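Local coordinates for protein putative peptidase (Chlamydophila abortus, PDB 3CE2) that is probably a zinc metallopeptidase of the M3B oligopeptidase F family, thought to degrade a variety of small bioactive peptides, at residues Tyr314-Pro319 against Glu511-Asp516; Ala429-Thr434 against Asn561-Phe566; Ile542-Cys547 against Ser582-Gly587. All coordinates share one frame; numbering follows the deposited sequence.

Contact 1: residues Tyr314-Pro319 against Glu511-Asp516; sequences YDVYAP and EIITFD
Across Tyr314-Pro319 and Glu511-Asp516 two loops approach with their backbones well separated, CA of Val316 lying 9.2 Å from CA of Ile513, and a type I beta turn from Asp315 to Ala318, closed by the bond from Ala318 N to Asp315 O, swings the first loop away. Side chains alone bridge the distance, at two points. In one, the Tyr314 ring and the Asp516 carboxylate cross at about a right angle, their planes 42° apart; Tyr314 CE2 comes to 3.4 Å from Asp516 OD2. The carboxylate carbon sits in the ring plane at its edge, and the oxygen meets ring C-H without a hydrogen bond. OD2 has its polar partner in ND1 of His312, whose ring also stacks on Tyr314. In the other, Val316 CG2 meets the terminal methyl of Ile513, CD1, at 4.3 Å. Asp315 turns instead to Arg222 and Arg225 of helix 222-237, with which it forms salt bridges. Asp310 and His312 bind a zinc ion beside this contact, away from the HExxH zinc site. Asp516 is thus a second-shell carboxylate to a zinc-binding histidine, a His-Asp pairing familiar from metal sites, here between two interhelical loops.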
loop_
_atom_site.group_PDB
_atom_site.type_symbol
_atom_site.label_atom_id
_atom_site.label_comp_id
_atom_site.label_asym_id
_atom_site.label_seq_id
_atom_site.Cartn_x
_atom_site.Cartn_y
_atom_site.Cartn_z
ATOM N N TYR A 314 19.494 -16.737 -0.632
ATOM C CA TYR A 314 20.187 -15.716 0.142
ATOM C C TYR A 314 21.152 -14.920 -0.710
ATOM O O TYR A 314 21.960 -14.158 -0.191
ATOM C CB TYR A 314 20.877 -16.303 1.371
ATOM C CG TYR A 314 21.762 -17.500 1.118
ATOM C CD1 TYR A 314 23.078 -17.348 0.700
ATOM C CD2 TYR A 314 21.293 -18.778 1.329
ATOM C CE1 TYR A 314 23.900 -18.447 0.486
ATOM C CE2 TYR A 314 22.098 -19.880 1.118
ATOM C CZ TYR A 314 23.403 -19.696 0.692
ATOM O OH TYR A 314 24.199 -20.781 0.486
ATOM N N ASP A 315 21.063 -15.076 -2.022
ATOM C CA ASP A 315 21.950 -14.328 -2.892
ATOM C C ASP A 315 21.177 -13.226 -3.572
ATOM O O ASP A 315 21.749 -12.225 -4.022
ATOM C CB ASP A 315 22.586 -15.263 -3.907
ATOM C CG ASP A 315 23.628 -16.156 -3.271
ATOM O OD1 ASP A 315 24.520 -15.604 -2.569
ATOM O OD2 ASP A 315 23.538 -17.395 -3.443
ATOM N N VAL A 316 19.861 -13.421 -3.595
ATOM C CA VAL A 316 18.909 -12.552 -4.267
ATOM C C VAL A 316 19.072 -11.041 -3.999
ATOM O O VAL A 316 18.835 -10.236 -4.895
ATOM C CB VAL A 316 17.473 -12.972 -3.891
ATOM C CG1 VAL A 316 16.488 -11.927 -4.319
ATOM C CG2 VAL A 316 17.124 -14.362 -4.481
ATOM N N TYR A 317 19.470 -10.639 -2.793
ATOM C CA TYR A 317 19.541 -9.202 -2.514
ATOM C C TYR A 317 20.964 -8.685 -2.332
ATOM O O TYR A 317 21.176 -7.533 -1.970
ATOM C CB TYR A 317 18.614 -8.800 -1.348
ATOM C CG TYR A 317 17.164 -9.218 -1.575
ATOM C CD1 TYR A 317 16.370 -8.588 -2.534
ATOM C CD2 TYR A 317 16.600 -10.262 -0.846
ATOM C CE1 TYR A 317 15.047 -8.991 -2.754
ATOM C CE2 TYR A 317 15.289 -10.674 -1.053
ATOM C CZ TYR A 317 14.512 -10.040 -2.003
ATOM O OH TYR A 317 13.205 -10.469 -2.203
ATOM N N ALA A 318 21.944 -9.539 -2.605
ATOM C CA ALA A 318 23.345 -9.130 -2.593
ATOM C C ALA A 318 23.548 -7.969 -3.553
ATOM O O ALA A 318 22.929 -7.930 -4.617
ATOM C CB ALA A 318 24.216 -10.288 -3.004
ATOM N N PRO A 319 24.419 -7.020 -3.203
ATOM C CA PRO A 319 24.662 -5.926 -4.138
ATOM C C PRO A 319 25.673 -6.332 -5.214
ATOM O O PRO A 319 26.505 -7.204 -4.981
ATOM C CB PRO A 319 25.261 -4.820 -3.258
ATOM C CG PRO A 319 25.414 -5.412 -1.887
ATOM C CD PRO A 319 25.238 -6.895 -1.995
ATOM N N GLU A 511 14.372 -22.812 -12.415
ATOM C CA GLU A 511 15.434 -22.791 -13.405
ATOM C C GLU A 511 16.676 -22.054 -12.953
ATOM O O GLU A 511 17.638 -21.992 -13.696
ATOM C CB GLU A 511 14.953 -22.184 -14.734
ATOM C CG GLU A 511 13.816 -22.951 -15.405
ATOM C CD GLU A 511 14.079 -24.450 -15.468
ATOM O OE1 GLU A 511 14.948 -24.876 -16.264
ATOM O OE2 GLU A 511 13.414 -25.203 -14.721
ATOM N N ILE A 512 16.690 -21.459 -11.771
ATOM C CA ILE A 512 17.872 -20.652 -11.439
ATOM C C ILE A 512 18.363 -20.844 -10.014
ATOM O O ILE A 512 19.561 -20.801 -9.759
ATOM C CB ILE A 512 17.639 -19.143 -11.726
ATOM C CG1 ILE A 512 18.894 -18.320 -11.455
ATOM C CG2 ILE A 512 16.491 -18.604 -10.872
ATOM C CD1 ILE A 512 20.170 -18.877 -12.064
ATOM N N ILE A 513 17.431 -21.047 -9.085
ATOM C CA ILE A 513 17.762 -21.072 -7.663
ATOM C C ILE A 513 18.116 -22.476 -7.211
ATOM O O ILE A 513 17.425 -23.444 -7.549
ATOM C CB ILE A 513 16.581 -20.546 -6.787
ATOM C CG1 ILE A 513 16.329 -19.064 -7.062
ATOM C CG2 ILE A 513 16.901 -20.713 -5.299
ATOM C CD1 ILE A 513 17.353 -18.174 -6.404
ATOM N N THR A 514 19.180 -22.584 -6.427
ATOM C CA THR A 514 19.462 -23.818 -5.738
ATOM C C THR A 514 18.807 -23.742 -4.355
ATOM O O THR A 514 19.073 -22.821 -3.590
ATOM C CB THR A 514 20.967 -23.985 -5.583
ATOM O OG1 THR A 514 21.572 -24.033 -6.885
ATOM C CG2 THR A 514 21.312 -25.242 -4.731
ATOM N N PHE A 515 17.946 -24.697 -4.046
ATOM C CA PHE A 515 17.229 -24.681 -2.782
ATOM C C PHE A 515 18.087 -25.136 -1.629
ATOM O O PHE A 515 18.991 -25.925 -1.812
ATOM C CB PHE A 515 15.973 -25.548 -2.858
ATOM C CG PHE A 515 14.969 -25.043 -3.832
ATOM C CD1 PHE A 515 15.109 -23.775 -4.391
ATOM C CD2 PHE A 515 13.868 -25.803 -4.178
ATOM C CE1 PHE A 515 14.185 -23.271 -5.300
ATOM C CE2 PHE A 515 12.927 -25.305 -5.099
ATOM C CZ PHE A 515 13.104 -24.026 -5.660
ATOM N N ASP A 516 17.826 -24.604 -0.441
ATOM C CA ASP A 516 18.425 -25.148 0.759
ATOM C C ASP A 516 17.400 -26.068 1.383
ATOM O O ASP A 516 16.263 -26.102 0.938
ATOM C CB ASP A 516 18.859 -24.047 1.702
ATOM C CG ASP A 516 20.055 -23.293 1.184
ATOM O OD1 ASP A 516 21.210 -23.639 1.565
ATOM O OD2 ASP A 516 19.843 -22.356 0.386
#

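Contact 2: residues Ala429-Thr434 against Asn561-Phe566; sequences AEIAST and NSYLNF. With ZN (zinc ion), chain D.
Three donors converge on the carbonyl oxygen Glu430 O at the start of helix 431-447: Thr434 N at 3.1 Å, and the hydroxyls Thr434 OG1 and Ser433 OG, each at 2.9 Å. Ser433 OG stands above the carbonyl plane, whereas Thr434 OG1 is tilted 31° from it. This turn belongs to the zinc site of an HExxH metallopeptidase, in which Glu430 joins His402 and His406 on the metal; its OE2 lies 2.5 Å from the zinc ion. The triple grip ties the backbone of the zinc ligand to the first turn of the helix.

On the flank turned from the metal, Ile431 and Ala432 pack against helix 559-567, which sends out Tyr563 and Phe566 from successive turns. CG anti to the backbone N (chi1 178° and 158°) carries both rings across to helix 431-447, in Tyr563 from a CB that does not itself point there. Ile431 crosses Phe566 at a slant, its CD1 3.9 Å from CZ of that ring, while its CG2 lies near the plane of the Tyr563 ring, at the edge. Phe548 meets both aromatic rings, and His409 of the HExxH-bearing helix 394-416 meets Phe566. The phenol end of Tyr563 reaches the backbone of Ala432, its OH packing 3.2 Å from Ala432 CA and 3.5 Å from Ala432 CB.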
loop_
_atom_site.group_PDB
_atom_site.type_symbol
_atom_site.label_atom_id
_atom_site.label_comp_id
_atom_site.label_asym_id
_atom_site.label_seq_id
_atom_site.Cartn_x
_atom_site.Cartn_y
_atom_site.Cartn_z
ATOM N N ALA A 429 -3.538 3.279 -4.552
ATOM C CA ALA A 429 -2.712 4.243 -3.809
ATOM C C ALA A 429 -1.210 4.096 -3.975
ATOM O O ALA A 429 -0.456 4.933 -3.500
ATOM C CB ALA A 429 -3.072 4.216 -2.322
ATOM N N GLU A 430 -0.749 3.030 -4.600
ATOM C CA GLU A 430 0.693 2.883 -4.735
ATOM C C GLU A 430 1.213 3.208 -6.148
ATOM O O GLU A 430 2.419 3.314 -6.363
ATOM C CB GLU A 430 1.169 1.501 -4.230
ATOM C CG GLU A 430 1.520 1.435 -2.714
ATOM C CD GLU A 430 2.690 2.364 -2.283
ATOM O OE1 GLU A 430 3.843 2.216 -2.764
ATOM O OE2 GLU A 430 2.466 3.242 -1.430
ATOM N N ILE A 431 0.301 3.396 -7.094
ATOM C CA ILE A 431 0.669 3.626 -8.480
ATOM C C ILE A 431 1.479 4.910 -8.689
ATOM O O ILE A 431 2.568 4.893 -9.296
ATOM C CB ILE A 431 -0.593 3.640 -9.365
ATOM C CG1 ILE A 431 -1.283 2.284 -9.316
ATOM C CG2 ILE A 431 -0.275 3.991 -10.800
ATOM C CD1 ILE A 431 -2.447 2.190 -10.289
ATOM N N ALA A 432 0.962 6.031 -8.192
ATOM C CA ALA A 432 1.579 7.326 -8.478
ATOM C C ALA A 432 2.953 7.426 -7.868
ATOM O O ALA A 432 3.866 7.987 -8.483
ATOM C CB ALA A 432 0.718 8.455 -7.985
ATOM N N SER A 433 3.096 6.893 -6.655
ATOM C CA SER A 433 4.377 6.931 -5.959
ATOM C C SER A 433 5.415 6.045 -6.650
ATOM O O SER A 433 6.575 6.442 -6.831
ATOM C CB SER A 433 4.190 6.474 -4.522
ATOM O OG SER A 433 3.425 5.282 -4.499
ATOM N N THR A 434 4.980 4.848 -7.045
ATOM C CA THR A 434 5.864 3.872 -7.653
ATOM C C THR A 434 6.321 4.371 -9.010
ATOM O O THR A 434 7.515 4.321 -9.329
ATOM C CB THR A 434 5.173 2.500 -7.773
ATOM O OG1 THR A 434 4.987 1.947 -6.462
ATOM C CG2 THR A 434 6.014 1.545 -8.580
ATOM N N ASN A 561 -1.747 12.277 -21.089
ATOM C CA ASN A 561 -3.054 12.817 -20.722
ATOM C C ASN A 561 -3.827 11.822 -19.924
ATOM O O ASN A 561 -4.502 12.163 -18.965
ATOM C CB ASN A 561 -3.861 13.230 -21.944
ATOM C CG ASN A 561 -3.328 14.493 -22.556
ATOM O OD1 ASN A 561 -3.273 15.531 -21.897
ATOM N ND2 ASN A 561 -2.877 14.407 -23.805
ATOM N N SER A 562 -3.702 10.576 -20.324
ATOM C CA SER A 562 -4.381 9.494 -19.660
ATOM C C SER A 562 -3.933 9.300 -18.207
ATOM O O SER A 562 -4.767 9.135 -17.299
ATOM C CB SER A 562 -4.228 8.225 -20.479
ATOM O OG SER A 562 -5.226 8.207 -21.495
ATOM N N TYR A 563 -2.626 9.343 -17.978
ATOM C CA TYR A 563 -2.139 9.169 -16.630
ATOM C C TYR A 563 -2.666 10.331 -15.810
ATOM O O TYR A 563 -3.176 10.140 -14.706
ATOM C CB TYR A 563 -0.624 9.118 -16.592
ATOM C CG TYR A 563 -0.053 8.984 -15.198
ATOM C CD1 TYR A 563 -0.395 7.919 -14.388
ATOM C CD2 TYR A 563 0.856 9.907 -14.706
ATOM C CE1 TYR A 563 0.113 7.799 -13.128
ATOM C CE2 TYR A 563 1.392 9.773 -13.437
ATOM C CZ TYR A 563 1.014 8.719 -12.664
ATOM O OH TYR A 563 1.531 8.586 -11.400
ATOM N N LEU A 564 -2.579 11.529 -16.385
ATOM C CA LEU A 564 -3.008 12.727 -15.701
ATOM C C LEU A 564 -4.482 12.632 -15.369
ATOM O O LEU A 564 -4.894 13.014 -14.256
ATOM C CB LEU A 564 -2.684 13.965 -16.532
ATOM C CG LEU A 564 -1.366 14.734 -16.221
ATOM C CD1 LEU A 564 -0.377 14.028 -15.281
ATOM C CD2 LEU A 564 -0.624 15.168 -17.487
ATOM N N ASN A 565 -5.272 12.089 -16.304
ATOM C CA ASN A 565 -6.721 11.912 -16.083
ATOM C C ASN A 565 -6.977 10.895 -14.984
ATOM O O ASN A 565 -7.915 11.035 -14.177
ATOM C CB ASN A 565 -7.435 11.449 -17.340
ATOM C CG ASN A 565 -7.663 12.570 -18.340
ATOM O OD1 ASN A 565 -7.345 13.733 -18.084
ATOM N ND2 ASN A 565 -8.215 12.215 -19.498
ATOM N N PHE A 566 -6.132 9.872 -14.940
ATOM C CA PHE A 566 -6.218 8.917 -13.863
ATOM C C PHE A 566 -6.000 9.629 -12.505
ATOM O O PHE A 566 -6.725 9.429 -11.554
ATOM C CB PHE A 566 -5.187 7.817 -14.088
ATOM C CG PHE A 566 -4.830 7.084 -12.853
ATOM C CD1 PHE A 566 -5.627 6.065 -12.390
ATOM C CD2 PHE A 566 -3.694 7.413 -12.151
ATOM C CE1 PHE A 566 -5.292 5.377 -11.238
ATOM C CE2 PHE A 566 -3.355 6.736 -11.003
ATOM C CZ PHE A 566 -4.157 5.717 -10.540
HETATM ZN ZN ZN D . 3.734 5.129 -0.436
#

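Contact 3: residues Ile542-Cys547 against Ser582-Gly587; sequences IIAALC and SGLDMG
Leu584 points from its loop toward helix 536-553, and both of its methyl groups meet the helix surface. CD2 lies against Ala544, 3.8 Å from Ala544 CB and 3.7 Å from Ala544 O, so that it covers both the small side chain and the carbonyl beside it; it also touches Cys547 CB. CD1 takes the neighbouring turn and meets Cys547 SG at 3.5 Å. The sulfur arrives there because it stands anti to the backbone N of Cys547 (chi1 180°), which directs it outward to the leucine branch point; SG also lies 3.6 Å from Leu584 CG. The isobutyl group is therefore set with CD2 over Ala544 and with CD1 and CG on the sulfur.

Met586 adds a second, lighter touch. Its three side-chain torsions are all near -60°, folding the chain so that the terminal CE turns to the helix and comes within 4.4 Å of Ile543 CG2. Ile543, Ala544 and Cys547 thus present one apolar strip to the loop, and the contacts across it are apolar packing.

The loop is shaped by its own polar bonds. Asp585 OD1 accepts from Gly587 N at 2.8 Å on the anti side of the carboxylate, an Asx turn with a bent N-H...O angle of 130°. Just upstream, Gly583, with positive phi, is the C-prime residue of a Schellman motif that terminates helix 575-581. Leu584, the next residue, donates its N to Leu579 O to close that motif, and its side chain on helix 536-553 joins the Schellman end of one helix to the flank of another.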
loop_
_atom_site.group_PDB
_atom_site.type_symbol
_atom_site.label_atom_id
_atom_site.label_comp_id
_atom_site.label_asym_id
_atom_site.label_seq_id
_atom_site.Cartn_x
_atom_site.Cartn_y
_atom_site.Cartn_z
ATOM N N ILE A 542 2.172 -2.148 -9.205
ATOM C CA ILE A 542 3.404 -1.960 -9.971
ATOM C C ILE A 542 3.220 -2.209 -11.480
ATOM O O ILE A 542 3.786 -1.482 -12.320
ATOM C CB ILE A 542 4.631 -2.719 -9.387
ATOM C CG1 ILE A 542 5.887 -2.326 -10.160
ATOM C CG2 ILE A 542 4.447 -4.215 -9.441
ATOM C CD1 ILE A 542 7.092 -2.087 -9.266
ATOM N N ILE A 543 2.397 -3.194 -11.828
ATOM C CA ILE A 543 2.086 -3.419 -13.231
ATOM C C ILE A 543 1.473 -2.151 -13.836
ATOM O O ILE A 543 1.911 -1.662 -14.877
ATOM C CB ILE A 543 1.198 -4.658 -13.411
ATOM C CG1 ILE A 543 2.053 -5.907 -13.243
ATOM C CG2 ILE A 543 0.546 -4.682 -14.767
ATOM C CD1 ILE A 543 1.248 -7.143 -12.934
ATOM N N ALA A 544 0.494 -1.572 -13.161
ATOM C CA ALA A 544 -0.142 -0.369 -13.705
ATOM C C ALA A 544 0.849 0.784 -13.832
ATOM O O ALA A 544 0.827 1.509 -14.831
ATOM C CB ALA A 544 -1.300 0.041 -12.857
ATOM N N ALA A 545 1.700 0.962 -12.817
ATOM C CA ALA A 545 2.661 2.071 -12.801
ATOM C C ALA A 545 3.630 1.918 -13.965
ATOM O O ALA A 545 3.913 2.883 -14.681
ATOM C CB ALA A 545 3.422 2.096 -11.494
ATOM N N LEU A 546 4.123 0.689 -14.152
ATOM C CA LEU A 546 5.068 0.401 -15.207
ATOM C C LEU A 546 4.447 0.544 -16.597
ATOM O O LEU A 546 5.093 1.026 -17.526
ATOM C CB LEU A 546 5.644 -0.994 -15.018
ATOM C CG LEU A 546 6.584 -1.123 -13.830
ATOM C CD1 LEU A 546 7.149 -2.491 -13.852
ATOM C CD2 LEU A 546 7.696 -0.102 -13.895
ATOM N N CYS A 547 3.192 0.137 -16.724
ATOM C CA CYS A 547 2.439 0.314 -17.959
ATOM C C CYS A 547 2.289 1.774 -18.323
ATOM O O CYS A 547 2.718 2.202 -19.387
ATOM C CB CYS A 547 1.060 -0.314 -17.820
ATOM S SG CYS A 547 0.012 -0.159 -19.287
ATOM N N SER A 582 -8.683 5.212 -18.348
ATOM C CA SER A 582 -7.337 5.754 -18.570
ATOM C C SER A 582 -6.461 4.930 -19.512
ATOM O O SER A 582 -5.251 5.161 -19.593
ATOM C CB SER A 582 -6.610 5.895 -17.240
ATOM O OG SER A 582 -7.295 6.780 -16.382
ATOM N N GLY A 583 -7.064 3.965 -20.210
ATOM C CA GLY A 583 -6.355 3.155 -21.218
ATOM C C GLY A 583 -5.688 1.884 -20.723
ATOM O O GLY A 583 -5.007 1.213 -21.489
ATOM N N LEU A 584 -5.856 1.554 -19.440
ATOM C CA LEU A 584 -5.335 0.304 -18.897
ATOM C C LEU A 584 -6.468 -0.668 -18.686
ATOM O O LEU A 584 -7.262 -0.499 -17.784
ATOM C CB LEU A 584 -4.631 0.534 -17.565
ATOM C CG LEU A 584 -3.127 0.716 -17.707
ATOM C CD1 LEU A 584 -2.842 1.819 -18.727
ATOM C CD2 LEU A 584 -2.475 1.030 -16.379
ATOM N N ASP A 585 -6.561 -1.693 -19.510
ATOM C CA ASP A 585 -7.611 -2.655 -19.298
ATOM C C ASP A 585 -7.064 -3.911 -18.622
ATOM O O ASP A 585 -6.557 -4.825 -19.290
ATOM C CB ASP A 585 -8.290 -2.988 -20.620
ATOM C CG ASP A 585 -9.554 -3.807 -20.436
ATOM O OD1 ASP A 585 -9.721 -4.461 -19.376
ATOM O OD2 ASP A 585 -10.377 -3.799 -21.377
ATOM N N MET A 586 -7.163 -3.946 -17.295
ATOM C CA MET A 586 -6.627 -5.055 -16.516
ATOM C C MET A 586 -7.413 -6.316 -16.817
ATOM O O MET A 586 -7.002 -7.406 -16.454
ATOM C CB MET A 586 -6.685 -4.761 -15.018
ATOM C CG MET A 586 -6.115 -3.416 -14.602
ATOM S SD MET A 586 -4.335 -3.272 -14.887
ATOM C CE MET A 586 -3.678 -4.452 -13.694
ATOM N N GLY A 587 -8.554 -6.167 -17.476
ATOM C CA GLY A 587 -9.318 -7.326 -17.926
ATOM C C GLY A 587 -8.609 -8.008 -19.091
ATOM O O GLY A 587 -8.979 -9.107 -19.507
#

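How the contacts relate
Contacts 2 and 3 adjoin in the helical core, their centres about 10 Å apart, whereas the centre of contact 1 lies 30 Å or more from theirs, at the periphery of the chain, though the residues that touch in it are mostly buried. Helix 536-553 of contact 3 lies against helix 431-447 of contact 2, where Ile431 CD1 approaches Ala544 CB at 3.5 Å, and Ser582 packs on Phe566. Contact 2 pairs two helices and contact 3 a helix with a loop, both largely by apolar packing; contact 1 joins two loops through two touches, one apolar and one of carboxylate on ring. Zinc accompanies contacts 1 and 2, the HExxH-centre ion in the second and a further ion beside the first.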